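Local atomic coordinates of uncharacterized protein (Pyrococcus horikoshii, PDB entry 2CYJ), a protein that is of unknown function but belongs to the DUF498 family of Mth938-like proteins, found here in the archaeon Pyrococcus horikoshii. Residues A[63-69]-A[88-94]; A[59-63]-A[84-88]; A[45-50]-A[74-80]. All coordinates share one frame; numbering follows the deposited sequence. Where two conformers were deposited one is given.

Contact 1 (A[63-69]-A[88-94]). With SO4 (sulfate ion), chain C.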
ATOM      1  N   VAL A  63       4.843  -5.083   9.506  1.00  5.27           N
ATOM      2  CA  VAL A  63       5.165  -3.876   8.777  1.00  5.92           C
ATOM      3  C   VAL A  63       4.059  -3.424   7.850  1.00  4.22           C
ATOM      4  O   VAL A  63       3.491  -4.251   7.143  1.00  5.73           O
ATOM      5  CB  VAL A  63       6.403  -4.133   7.877  1.00  5.06           C
ATOM      6  CG1 VAL A  63       6.748  -2.884   7.066  1.00  6.36           C
ATOM      7  CG2 VAL A  63       7.593  -4.582   8.715  1.00 10.02           C
ATOM      8  N   LEU A  64       3.738  -2.132   7.883  1.00  5.08           N
ATOM      9  CA  LEU A  64       2.789  -1.550   6.933  1.00  2.59           C
ATOM     10  C   LEU A  64       3.683  -0.725   6.008  1.00  6.17           C
ATOM     11  O   LEU A  64       4.369   0.207   6.450  1.00  7.50           O
ATOM     12  CB  LEU A  64       1.761  -0.612   7.586  1.00  5.44           C
ATOM     13  CG  LEU A  64       0.953   0.181   6.534  1.00  4.37           C
ATOM     14  CD1 LEU A  64       0.065  -0.751   5.706  1.00  8.05           C
ATOM     15  CD2 LEU A  64       0.117   1.247   7.216  1.00  7.21           C
ATOM     16  N   LEU A  65       3.696  -1.092   4.730  1.00  5.74           N
ATOM     17  CA  LEU A  65       4.496  -0.399   3.728  1.00  3.87           C
ATOM     18  C   LEU A  65       3.559   0.297   2.755  1.00  5.14           C
ATOM     19  O   LEU A  65       2.705  -0.336   2.130  1.00  6.62           O
ATOM     20  CB  LEU A  65       5.400  -1.396   2.993  1.00  4.67           C
ATOM     21  CG  LEU A  65       6.342  -0.888   1.884  1.00  9.66           C
ATOM     22  CD1 LEU A  65       5.585  -0.763   0.571  0.50 14.02           C
ATOM     23  CD2 LEU A  65       6.986   0.422   2.300  0.50 14.91           C
ATOM     24  N   VAL A  66       3.707   1.609   2.641  1.00  5.09           N
ATOM     25  CA  VAL A  66       2.859   2.369   1.737  1.00  4.36           C
ATOM     26  C   VAL A  66       3.653   2.992   0.599  1.00  5.41           C
ATOM     27  O   VAL A  66       4.621   3.717   0.840  1.00  7.01           O
ATOM     28  CB  VAL A  66       2.107   3.518   2.477  1.00  3.99           C
ATOM     29  CG1 VAL A  66       1.155   4.241   1.519  1.00  4.36           C
ATOM     30  CG2 VAL A  66       1.324   2.957   3.669  1.00  7.17           C
ATOM     31  N   GLY A  67       3.255   2.663  -0.629  1.00  4.70           N
ATOM     32  CA  GLY A  67       3.838   3.246  -1.832  1.00  4.62           C
ATOM     33  C   GLY A  67       2.950   4.470  -2.017  1.00  4.91           C
ATOM     34  O   GLY A  67       1.774   4.361  -2.396  1.00  4.48           O
ATOM     35  N   THR A  68       3.521   5.641  -1.750  1.00  4.97           N
ATOM     36  CA  THR A  68       2.784   6.899  -1.758  1.00  4.63           C
ATOM     37  C   THR A  68       2.537   7.560  -3.097  1.00  4.77           C
ATOM     38  O   THR A  68       2.190   8.743  -3.149  1.00  4.47           O
ATOM     39  CB  THR A  68       3.505   7.889  -0.837  1.00  4.77           C
ATOM     40  OG1 THR A  68       4.853   8.039  -1.292  1.00  5.89           O
ATOM     41  CG2 THR A  68       3.521   7.365   0.605  1.00  7.12           C
ATOM     42  N   GLY A  69       2.680   6.788  -4.167  1.00  5.32           N
ATOM     43  CA  GLY A  69       2.510   7.321  -5.500  1.00  5.28           C
ATOM     44  C   GLY A  69       3.889   7.481  -6.106  1.00  2.67           C
ATOM     45  O   GLY A  69       4.880   7.608  -5.390  1.00  4.67           O
ATOM     46  N   GLU A  88       5.728  -1.379  12.399  1.00  8.18           N
ATOM     47  CA  GLU A  88       6.813  -0.686  11.714  1.00  6.14           C
ATOM     48  C   GLU A  88       6.088  -0.104  10.497  1.00  9.69           C
ATOM     49  O   GLU A  88       5.460  -0.842   9.743  1.00  9.38           O
ATOM     50  CB  GLU A  88       7.899  -1.690  11.312  1.00 10.36           C
ATOM     51  CG  GLU A  88       9.083  -1.110  10.541  1.00 11.72           C
ATOM     52  CD  GLU A  88      10.205  -2.118  10.361  1.00 10.96           C
ATOM     53  OE1 GLU A  88      10.068  -3.265  10.840  1.00 15.89           O
ATOM     54  OE2 GLU A  88      11.227  -1.765   9.739  1.00 15.11           O
ATOM     55  N   VAL A  89       6.131   1.215  10.333  1.00  7.37           N
ATOM     56  CA  VAL A  89       5.425   1.864   9.233  1.00  8.55           C
ATOM     57  C   VAL A  89       6.367   2.615   8.310  1.00  8.69           C
ATOM     58  O   VAL A  89       7.117   3.495   8.734  1.00  9.32           O
ATOM     59  CB  VAL A  89       4.335   2.816   9.780  1.00  8.90           C
ATOM     60  CG1 VAL A  89       3.626   3.534   8.636  1.00 10.50           C
ATOM     61  CG2 VAL A  89       3.325   2.011  10.609  1.00 10.17           C
ATOM     62  N   ILE A  90       6.307   2.257   7.036  1.00  5.94           N
ATOM     63  CA  ILE A  90       7.171   2.829   6.020  1.00  6.58           C
ATOM     64  C   ILE A  90       6.339   3.488   4.922  1.00  6.72           C
ATOM     65  O   ILE A  90       5.423   2.870   4.373  1.00  7.91           O
ATOM     66  CB  ILE A  90       8.008   1.722   5.368  1.00  5.55           C
ATOM     67  CG1 ILE A  90       8.713   0.891   6.443  1.00 11.72           C
ATOM     68  CG2 ILE A  90       9.038   2.337   4.408  1.00 10.12           C
ATOM     69  CD1 ILE A  90       9.410  -0.338   5.886  1.00 10.78           C
ATOM     70  N   GLU A  91       6.658   4.736   4.604  1.00  7.33           N
ATOM     71  CA  GLU A  91       5.956   5.457   3.549  1.00  5.03           C
ATOM     72  C   GLU A  91       6.999   6.024   2.600  1.00  4.95           C
ATOM     73  O   GLU A  91       7.771   6.904   2.985  1.00  8.36           O
ATOM     74  CB  GLU A  91       5.123   6.595   4.137  1.00  8.16           C
ATOM     75  CG  GLU A  91       3.992   6.151   5.038  1.00 11.27           C
ATOM     76  CD  GLU A  91       3.072   7.300   5.394  1.00 17.45           C
ATOM     77  OE1 GLU A  91       3.035   7.695   6.580  1.00 19.64           O
ATOM     78  OE2 GLU A  91       2.388   7.818   4.486  1.00 16.37           O
ATOM     79  N   LYS A  92       7.020   5.518   1.369  1.00  3.86           N
ATOM     80  CA  LYS A  92       7.975   5.971   0.356  1.00  4.35           C
ATOM     81  C   LYS A  92       7.337   6.031  -1.020  1.00  3.95           C
ATOM     82  O   LYS A  92       6.365   5.321  -1.280  1.00  5.52           O
ATOM     83  CB  LYS A  92       9.159   5.004   0.250  1.00  5.42           C
ATOM     84  CG  LYS A  92       9.985   4.854   1.517  1.00  6.37           C
ATOM     85  CD  LYS A  92      10.661   6.148   1.878  1.00  9.49           C
ATOM     86  CE  LYS A  92      11.260   6.053   3.268  1.00 19.78           C
ATOM     87  NZ  LYS A  92      12.033   7.276   3.599  1.00 21.92           N
ATOM     88  N   PRO A  93       7.871   6.882  -1.919  1.00  3.73           N
ATOM     89  CA  PRO A  93       7.315   6.969  -3.273  1.00  5.03           C
ATOM     90  C   PRO A  93       7.286   5.536  -3.816  1.00  3.14           C
ATOM     91  O   PRO A  93       8.140   4.703  -3.493  1.00  2.99           O
ATOM     92  CB  PRO A  93       8.295   7.888  -3.989  1.00  4.21           C
ATOM     93  CG  PRO A  93       8.694   8.846  -2.869  1.00  5.89           C
ATOM     94  CD  PRO A  93       8.926   7.892  -1.715  1.00  4.53           C
ATOM     95  N   THR A  94       6.307   5.269  -4.666  1.00  1.95           N
ATOM     96  CA  THR A  94       6.069   3.927  -5.132  1.00  3.57           C
ATOM     97  C   THR A  94       7.162   3.071  -5.720  1.00  3.38           C
ATOM     98  O   THR A  94       7.249   1.895  -5.365  1.00  3.94           O
ATOM     99  CB  THR A  94       4.835   3.938  -6.027  1.00  5.32           C
ATOM    100  OG1 THR A  94       3.722   4.307  -5.210  1.00  4.74           O
ATOM    101  CG2 THR A  94       4.562   2.562  -6.642  1.00  3.94           C
TER
HETATM  102  S   SO4 C2001      14.975   6.324   2.570  0.70 31.55           S
HETATM  103  O1  SO4 C2001      14.090   5.300   3.151  0.70 33.60           O
HETATM  104  O2  SO4 C2001      16.332   5.760   2.438  0.70 29.94           O
HETATM  105  O3  SO4 C2001      14.445   6.726   1.255  0.70 22.50           O
HETATM  106  O4  SO4 C2001      15.014   7.510   3.445  0.70 33.15           O

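Contact 2 (A[59-63]-A[84-88])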
ATOM      1  N   GLU A  59      -5.009  -9.861   7.886  1.00  5.49           N
ATOM      2  CA  GLU A  59      -3.964 -10.795   8.280  1.00  5.37           C
ATOM      3  C   GLU A  59      -3.040 -10.050   9.232  1.00  5.43           C
ATOM      4  O   GLU A  59      -2.883  -8.828   9.133  1.00  6.72           O
ATOM      5  CB  GLU A  59      -3.146 -11.255   7.068  1.00  5.24           C
ATOM      6  CG  GLU A  59      -3.954 -11.980   6.014  1.00  5.28           C
ATOM      7  CD  GLU A  59      -3.112 -12.380   4.810  1.00  6.47           C
ATOM      8  OE1 GLU A  59      -3.697 -12.873   3.823  1.00  7.99           O
ATOM      9  OE2 GLU A  59      -1.875 -12.199   4.854  1.00  8.27           O
ATOM     10  N   ASP A  60      -2.435 -10.787  10.157  1.00  6.90           N
ATOM     11  CA  ASP A  60      -1.503 -10.206  11.113  1.00  8.77           C
ATOM     12  C   ASP A  60      -0.272  -9.737  10.326  1.00  6.19           C
ATOM     13  O   ASP A  60       0.131 -10.372   9.346  1.00  8.00           O
ATOM     14  CB  ASP A  60      -1.109 -11.270  12.143  1.00 15.05           C
ATOM     15  CG  ASP A  60      -0.412 -10.689  13.356  1.00 24.65           C
ATOM     16  OD1 ASP A  60      -0.827  -9.614  13.826  1.00 24.39           O
ATOM     17  OD2 ASP A  60       0.540 -11.320  13.856  1.00 34.21           O
ATOM     18  N   PHE A  61       0.316  -8.622  10.742  1.00  5.87           N
ATOM     19  CA  PHE A  61       1.495  -8.110  10.057  1.00  6.48           C
ATOM     20  C   PHE A  61       2.404  -7.359  11.018  1.00  6.99           C
ATOM     21  O   PHE A  61       1.970  -6.921  12.089  1.00  7.06           O
ATOM     22  CB  PHE A  61       1.085  -7.208   8.872  1.00  7.19           C
ATOM     23  CG  PHE A  61       0.287  -5.989   9.266  1.00  6.88           C
ATOM     24  CD1 PHE A  61       0.907  -4.751   9.418  1.00  4.61           C
ATOM     25  CD2 PHE A  61      -1.084  -6.085   9.497  1.00  8.60           C
ATOM     26  CE1 PHE A  61       0.172  -3.619   9.792  1.00  6.68           C
ATOM     27  CE2 PHE A  61      -1.827  -4.971   9.872  1.00  9.54           C
ATOM     28  CZ  PHE A  61      -1.196  -3.730  10.022  1.00  7.85           C
ATOM     29  N   ASP A  62       3.665  -7.235  10.620  1.00  6.58           N
ATOM     30  CA  ASP A  62       4.692  -6.548  11.397  1.00  5.08           C
ATOM     31  C   ASP A  62       4.972  -5.173  10.822  1.00  5.65           C
ATOM     32  O   ASP A  62       5.286  -4.222  11.541  1.00  5.60           O
ATOM     33  CB  ASP A  62       6.006  -7.338  11.347  1.00  9.37           C
ATOM     34  CG  ASP A  62       5.861  -8.758  11.853  1.00 10.15           C
ATOM     35  OD1 ASP A  62       5.381  -8.927  12.995  1.00 12.52           O
ATOM     36  OD2 ASP A  62       6.233  -9.698  11.111  1.00 10.36           O
ATOM     37  N   VAL A  63       4.843  -5.083   9.506  1.00  5.27           N
ATOM     38  CA  VAL A  63       5.165  -3.876   8.777  1.00  5.92           C
ATOM     39  C   VAL A  63       4.059  -3.424   7.850  1.00  4.22           C
ATOM     40  O   VAL A  63       3.491  -4.251   7.143  1.00  5.73           O
ATOM     41  CB  VAL A  63       6.403  -4.133   7.877  1.00  5.06           C
ATOM     42  CG1 VAL A  63       6.748  -2.884   7.066  1.00  6.36           C
ATOM     43  CG2 VAL A  63       7.593  -4.582   8.715  1.00 10.02           C
ATOM     44  N   VAL A  84      -2.066   1.902  13.471  1.00 12.16           N
ATOM     45  CA  VAL A  84      -0.944   0.967  13.376  1.00 11.87           C
ATOM     46  C   VAL A  84       0.314   1.479  14.081  1.00 12.03           C
ATOM     47  O   VAL A  84       1.436   1.174  13.680  1.00 10.96           O
ATOM     48  CB  VAL A  84      -0.610   0.668  11.893  1.00 10.66           C
ATOM     49  CG1 VAL A  84      -1.748  -0.124  11.263  1.00 13.09           C
ATOM     50  CG2 VAL A  84      -0.396   1.962  11.132  1.00 10.86           C
ATOM     51  N   GLU A  85       0.115   2.240  15.151  1.00 13.11           N
ATOM     52  CA  GLU A  85       1.228   2.807  15.893  1.00 12.66           C
ATOM     53  C   GLU A  85       2.134   1.744  16.530  1.00  7.74           C
ATOM     54  O   GLU A  85       3.279   2.031  16.869  1.00 10.53           O
ATOM     55  CB  GLU A  85       0.693   3.785  16.948  1.00 13.84           C
ATOM     56  CG  GLU A  85      -0.090   3.132  18.063  1.00 11.35           C
ATOM     57  CD  GLU A  85      -0.603   4.137  19.085  1.00 23.03           C
ATOM     58  OE1 GLU A  85       0.001   5.221  19.209  1.00 28.38           O
ATOM     59  OE2 GLU A  85      -1.600   3.829  19.774  1.00 23.95           O
ATOM     60  N   ASP A  86       1.634   0.520  16.669  1.00 10.42           N
ATOM     61  CA  ASP A  86       2.426  -0.566  17.251  1.00 10.25           C
ATOM     62  C   ASP A  86       3.192  -1.351  16.190  1.00 12.53           C
ATOM     63  O   ASP A  86       3.858  -2.339  16.497  1.00 16.23           O
ATOM     64  CB  ASP A  86       1.518  -1.518  18.045  1.00 10.64           C
ATOM     65  CG  ASP A  86       0.457  -2.178  17.184  1.00 15.86           C
ATOM     66  OD1 ASP A  86      -0.013  -1.542  16.214  1.00 14.14           O
ATOM     67  OD2 ASP A  86       0.076  -3.328  17.484  1.00 22.92           O
ATOM     68  N   LYS A  87       3.113  -0.898  14.943  1.00 10.46           N
ATOM     69  CA  LYS A  87       3.783  -1.573  13.837  1.00  9.30           C
ATOM     70  C   LYS A  87       4.927  -0.746  13.247  1.00  8.29           C
ATOM     71  O   LYS A  87       5.086   0.435  13.560  1.00 10.91           O
ATOM     72  CB  LYS A  87       2.765  -1.864  12.729  1.00  9.09           C
ATOM     73  CG  LYS A  87       1.532  -2.637  13.170  1.00 10.84           C
ATOM     74  CD  LYS A  87       1.900  -3.995  13.742  1.00 13.14           C
ATOM     75  CE  LYS A  87       0.667  -4.859  13.970  1.00 13.92           C
ATOM     76  NZ  LYS A  87       1.032  -6.182  14.545  1.00 17.34           N
ATOM     77  N   GLU A  88       5.728  -1.379  12.399  1.00  8.18           N
ATOM     78  CA  GLU A  88       6.813  -0.686  11.714  1.00  6.14           C
ATOM     79  C   GLU A  88       6.088  -0.104  10.497  1.00  9.69           C
ATOM     80  O   GLU A  88       5.460  -0.842   9.743  1.00  9.38           O
ATOM     81  CB  GLU A  88       7.899  -1.690  11.312  1.00 10.36           C
ATOM     82  CG  GLU A  88       9.083  -1.110  10.541  1.00 11.72           C
ATOM     83  CD  GLU A  88      10.205  -2.118  10.361  1.00 10.96           C
ATOM     84  OE1 GLU A  88      10.068  -3.265  10.840  1.00 15.89           O
ATOM     85  OE2 GLU A  88      11.227  -1.765   9.739  1.00 15.11           O
TER
HETATM   86  O   HOH W   1       3.743  -7.366  14.636  1.00 20.69           O

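Contact 3 (A[45-50]-A[74-80])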
ATOM      1  N   SER A  45      -8.492  10.532  -2.104  1.00 37.18           N
ATOM      2  CA  SER A  45      -7.834   9.447  -1.388  1.00 36.58           C
ATOM      3  C   SER A  45      -6.373   9.792  -1.145  1.00 36.30           C
ATOM      4  O   SER A  45      -5.605   8.959  -0.667  1.00 36.54           O
ATOM      5  CB  SER A  45      -7.930   8.147  -2.184  1.00 39.39           C
ATOM      6  OG  SER A  45      -9.277   7.745  -2.321  1.00 40.16           O
ATOM      7  N   HIS A  46      -6.015  11.029  -1.490  1.00 33.00           N
ATOM      8  CA  HIS A  46      -4.663  11.574  -1.327  1.00 32.82           C
ATOM      9  C   HIS A  46      -4.278  11.547   0.144  1.00 28.10           C
ATOM     10  O   HIS A  46      -3.115  11.745   0.513  1.00 20.63           O
ATOM     11  CB  HIS A  46      -4.630  13.024  -1.799  1.00 34.97           C
ATOM     12  CG  HIS A  46      -3.691  13.274  -2.934  1.00 37.80           C
ATOM     13  ND1 HIS A  46      -3.160  14.518  -3.191  1.00 36.49           N
ATOM     14  CD2 HIS A  46      -3.218  12.454  -3.903  1.00 40.08           C
ATOM     15  CE1 HIS A  46      -2.400  14.455  -4.270  1.00 38.75           C
ATOM     16  NE2 HIS A  46      -2.419  13.214  -4.722  1.00 39.16           N
ATOM     17  N   LYS A  47      -5.293  11.349   0.975  1.00 21.48           N
ATOM     18  CA  LYS A  47      -5.140  11.269   2.416  1.00 19.95           C
ATOM     19  C   LYS A  47      -5.820   9.965   2.798  1.00 21.81           C
ATOM     20  O   LYS A  47      -7.040   9.918   2.965  1.00 24.71           O
ATOM     21  CB  LYS A  47      -5.853  12.443   3.091  1.00 25.03           C
ATOM     22  CG  LYS A  47      -5.326  13.810   2.691  1.00 28.44           C
ATOM     23  CD  LYS A  47      -3.916  14.031   3.207  1.00 28.00           C
ATOM     24  CE  LYS A  47      -3.390  15.395   2.781  1.00 29.78           C
ATOM     25  NZ  LYS A  47      -2.006  15.633   3.276  1.00 37.34           N
ATOM     26  N   LEU A  48      -5.029   8.905   2.925  1.00 11.82           N
ATOM     27  CA  LEU A  48      -5.572   7.595   3.260  1.00 10.57           C
ATOM     28  C   LEU A  48      -6.104   7.651   4.686  1.00  7.24           C
ATOM     29  O   LEU A  48      -5.340   7.836   5.634  1.00  8.92           O
ATOM     30  CB  LEU A  48      -4.485   6.527   3.104  1.00  8.04           C
ATOM     31  CG  LEU A  48      -5.032   5.113   2.883  1.00  9.80           C
ATOM     32  CD1 LEU A  48      -3.999   4.268   2.145  1.00 10.50           C
ATOM     33  CD2 LEU A  48      -5.429   4.493   4.215  1.00 11.02           C
ATOM     34  N   ASP A  49      -7.413   7.497   4.849  1.00  8.84           N
ATOM     35  CA  ASP A  49      -7.952   7.615   6.192  1.00 10.62           C
ATOM     36  C   ASP A  49      -8.139   6.306   6.947  1.00  9.94           C
ATOM     37  O   ASP A  49      -8.045   5.220   6.377  1.00  6.32           O
ATOM     38  CB  ASP A  49      -9.236   8.469   6.201  1.00 17.47           C
ATOM     39  CG  ASP A  49     -10.421   7.787   5.566  1.00 17.57           C
ATOM     40  OD1 ASP A  49     -10.464   6.543   5.516  1.00 16.10           O
ATOM     41  OD2 ASP A  49     -11.341   8.519   5.139  1.00 27.02           O
ATOM     42  N   PRO A  50      -8.384   6.399   8.260  1.00  8.21           N
ATOM     43  CA  PRO A  50      -8.553   5.169   9.033  1.00  8.27           C
ATOM     44  C   PRO A  50      -9.696   4.260   8.633  1.00  6.53           C
ATOM     45  O   PRO A  50      -9.589   3.047   8.776  1.00  7.65           O
ATOM     46  CB  PRO A  50      -8.644   5.676  10.475  1.00  9.06           C
ATOM     47  CG  PRO A  50      -9.217   7.036  10.326  1.00 11.17           C
ATOM     48  CD  PRO A  50      -8.489   7.586   9.125  1.00 10.32           C
ATOM     49  N   LEU A  74       0.611  10.825  -1.909  1.00  7.66           N
ATOM     50  CA  LEU A  74      -0.340  10.241  -0.973  1.00  6.52           C
ATOM     51  C   LEU A  74       0.290  10.144   0.406  1.00  8.92           C
ATOM     52  O   LEU A  74       1.495   9.970   0.533  1.00  9.66           O
ATOM     53  CB  LEU A  74      -0.734   8.830  -1.421  1.00  7.06           C
ATOM     54  CG  LEU A  74      -1.567   8.033  -0.410  1.00  8.70           C
ATOM     55  CD1 LEU A  74      -2.899   8.720  -0.188  1.00 19.83           C
ATOM     56  CD2 LEU A  74      -1.769   6.612  -0.913  1.00 17.58           C
ATOM     57  N   SER A  75      -0.512  10.260   1.452  1.00 13.00           N
ATOM     58  CA  SER A  75       0.042  10.101   2.784  1.00 14.31           C
ATOM     59  C   SER A  75      -1.027   9.582   3.718  1.00 10.34           C
ATOM     60  O   SER A  75      -2.219   9.772   3.469  1.00 12.02           O
ATOM     61  CB  SER A  75       0.602  11.418   3.315  1.00 20.94           C
ATOM     62  OG  SER A  75      -0.431  12.351   3.543  1.00 20.00           O
ATOM     63  N   LEU A  76      -0.590   8.900   4.772  1.00 11.47           N
ATOM     64  CA  LEU A  76      -1.492   8.374   5.789  1.00 11.91           C
ATOM     65  C   LEU A  76      -1.884   9.510   6.717  1.00 12.58           C
ATOM     66  O   LEU A  76      -1.027  10.288   7.144  1.00 13.59           O
ATOM     67  CB  LEU A  76      -0.787   7.314   6.639  1.00 10.53           C
ATOM     68  CG  LEU A  76      -0.443   5.954   6.042  1.00 12.73           C
ATOM     69  CD1 LEU A  76       0.432   5.178   7.012  1.00 13.82           C
ATOM     70  CD2 LEU A  76      -1.728   5.195   5.748  1.00 15.61           C
ATOM     71  N   LEU A  77      -3.168   9.614   7.035  1.00 10.39           N
ATOM     72  CA  LEU A  77      -3.603  10.650   7.958  1.00 14.45           C
ATOM     73  C   LEU A  77      -3.078  10.256   9.336  1.00 12.98           C
ATOM     74  O   LEU A  77      -2.750   9.093   9.579  1.00 11.25           O
ATOM     75  CB  LEU A  77      -5.128  10.742   7.988  1.00 12.82           C
ATOM     76  CG  LEU A  77      -5.786  11.469   6.815  1.00 16.98           C
ATOM     77  CD1 LEU A  77      -7.295  11.410   6.962  1.00 19.66           C
ATOM     78  CD2 LEU A  77      -5.307  12.921   6.781  1.00 16.89           C
ATOM     79  N   PRO A  78      -2.971  11.223  10.253  1.00 14.39           N
ATOM     80  CA  PRO A  78      -2.481  10.921  11.599  1.00 14.36           C
ATOM     81  C   PRO A  78      -3.281   9.806  12.285  1.00 10.96           C
ATOM     82  O   PRO A  78      -2.714   8.939  12.955  1.00 10.76           O
ATOM     83  CB  PRO A  78      -2.618  12.261  12.314  1.00 12.53           C
ATOM     84  CG  PRO A  78      -2.336  13.243  11.210  1.00 16.22           C
ATOM     85  CD  PRO A  78      -3.143  12.675  10.064  1.00 15.69           C
ATOM     86  N   GLU A  79      -4.598   9.831  12.097  1.00 13.80           N
ATOM     87  CA  GLU A  79      -5.494   8.844  12.690  1.00 14.43           C
ATOM     88  C   GLU A  79      -5.230   7.456  12.107  1.00 10.70           C
ATOM     89  O   GLU A  79      -5.435   6.443  12.776  1.00 11.53           O
ATOM     90  CB  GLU A  79      -6.948   9.258  12.445  1.00 19.73           C
ATOM     91  CG  GLU A  79      -7.210  10.751  12.668  1.00 30.66           C
ATOM     92  CD  GLU A  79      -6.499  11.633  11.644  1.00 26.25           C
ATOM     93  OE1 GLU A  79      -6.764  11.477  10.437  1.00 36.07           O
ATOM     94  OE2 GLU A  79      -5.674  12.478  12.047  1.00 36.87           O
ATOM     95  N   SER A  80      -4.770   7.404  10.861  1.00 11.87           N
ATOM     96  CA  SER A  80      -4.469   6.117  10.245  1.00  8.82           C
ATOM     97  C   SER A  80      -3.196   5.584  10.874  1.00  8.40           C
ATOM     98  O   SER A  80      -3.095   4.398  11.200  1.00  8.72           O
ATOM     99  CB  SER A  80      -4.283   6.267   8.740  1.00  9.25           C
ATOM    100  OG  SER A  80      -5.488   6.710   8.151  1.00 10.05           O
TER
HETATM  101  O   HOH W   2      -0.560  13.830   1.238  1.00 24.87           O

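Contact 1 (A[63-69]-A[88-94])
V63 and E88 run their side chains side by side in the same direction, with V63 CG2 lying 3.5 Å from E88 OE1. E88 CG stands anti to the backbone N (chi1 178°) and the chain stays extended, keeping the carboxylate alongside the valine, where OE1 also forms a salt bridge with K108. On the same face V63 CG1 meets I90 CD1 at 3.9 Å, the side chains crossing at a slant, and L65 CD2, in one of two conformers, sits close against I90 CB and CG2. The other face carries L64, V66, V89 and E91. T68 CG2 sits 4.0 Å from E91 CB, the two side chains crossing at about a right angle. Strands 63-68 and 88-92 are parallel, joined by a beta-alpha-beta crossover through helix 78-83; their axes are 4.7 Å apart at 8°, and 88-92 is an outermost strand of the mixed sheet. Five backbone bonds zip the pair, V66 N to I90 O being the shortest at 2.7 Å. Past the ladder T94 grips G69 twice: its N donates to G69 O (2.8 Å) from well above the carbonyl plane, and its OG1 accepts from G69 N (2.9 Å) and bonds H115 O. K92 NZ makes weak hydrogen bonds to a sulfate, probably from the crystallisation liquor.

Contact 2 (A[59-63]-A[84-88])
K87 NZ reaches back to F61 O at 2.7 Å, meeting the carbonyl almost end-on with a C=O...N angle of 175°. The same ammonium donates to a water at 3.0 Å from NZ, and that water donates in turn to D62 OD1 at 2.8 Å, bridging two groups whose charged atoms do not touch. D60 OD1 adds a long salt bridge, 4.0 Å from K87 NZ. Both aspartates also form salt bridges with R109, just before strand 110-115, so the lysine probably shares their charge with it.

The K87 and F61 side chains cross at about a right angle. K87 CE lies over one face of the ring, while CG is 3.8 Å from F61 CE1; NZ stands 5.3 Å from the ring centroid and 7° off the normal, a cation-pi contact that is weak at most. The bend at K87 chi2 (-60°) takes the chain from the rim near CE1 to above the ring, with NZ turned to the carbonyl. V84 CG1 approaches from another direction, at the ring edge near its plane, 3.9 Å from CZ.

V84 and K87 are the ends of a type I beta turn, which leads from helix 78-83 into strand 88-92, beside the loop that leads into strand 63-68. The parallel pairing of the two strands starts here: E88 N donates to D62 O at 3.0 Å, lying in the carbonyl plane. With an alanine at K87, F61 O and the bridging water would probably lose their ammonium donor, and the ring face under the lysine methylenes would be less covered. F61 also packs against L111 of strand 110-115 and against P26.

Contact 3 (A[45-50]-A[74-80])
L48 O takes two hydrogen bonds from 74-80: S80 OG at 2.8 Å and L77 N at 3.1 Å. The donors arrive from opposite faces of the carbonyl plane, each tilted modestly out of it, and the N-H...O angle at L77 is nearly straight at 173°. S80 places its hydroxyl there by setting OG anti to its own carbonyl carbon (chi1 -63°). Upstream, two further backbone bonds make the short parallel pair of strands 47-48 and 75-76: S75 N donates to H46 O at 3.1 Å from above the carbonyl plane, and L48 N donates to S75 O at 3.0 Å.

Water extends the polar network on the K47 and S75 face. One molecule accepts from K47 NZ (3.1 Å) and lies 2.7 Å from S75 OG, with a weaker bond to H46 O, so it links the lysine and serine whose own polar atoms remain apart.

Among the apolar contacts, L77 divides its two methyls between neighbours: CD2 lies 3.8 Å from K47 CB, the side chains crossing at about a right angle, and CD1 is 3.6 Å from D49 CB. On the other face L48 and L76 lie alongside each other, pointing the same way. The P50 ring crosses E79 at a slant, P50 CG against E79 CB.

Both segments turn into helices straight after the ladder. D49 is the N-cap of helix 50-54, its OD1 accepting from E52 N, and L77 is the N-cap of helix 78-83. L48 packs further on L53 of helix 50-54 and on I113 of strand 110-115, while D49 and L77 both meet H42 of helix 36-42.

In the fold
Contacts 1 and 2 share V63 and E88: the loops of contact 2 deliver the chain to the two strands that contact 1 pairs, their centres about 12 Å apart. V84 ties them laterally, its CG2 being 4.0 Å from L64 CD2. Contact 3 lies about 12 Å from contact 1, centre to centre, on the face carrying V66, V89 and E91. Two probable hydrogen bonds join these two, T68 O to L74 N at 2.9 Å and E91 OE2 to L76 N at 3.2 Å. Contacts 2 and 3, about 16 Å apart between centres, adjoin only in sequence, through helix 78-83. All segments alternate along one chain; no active site is known.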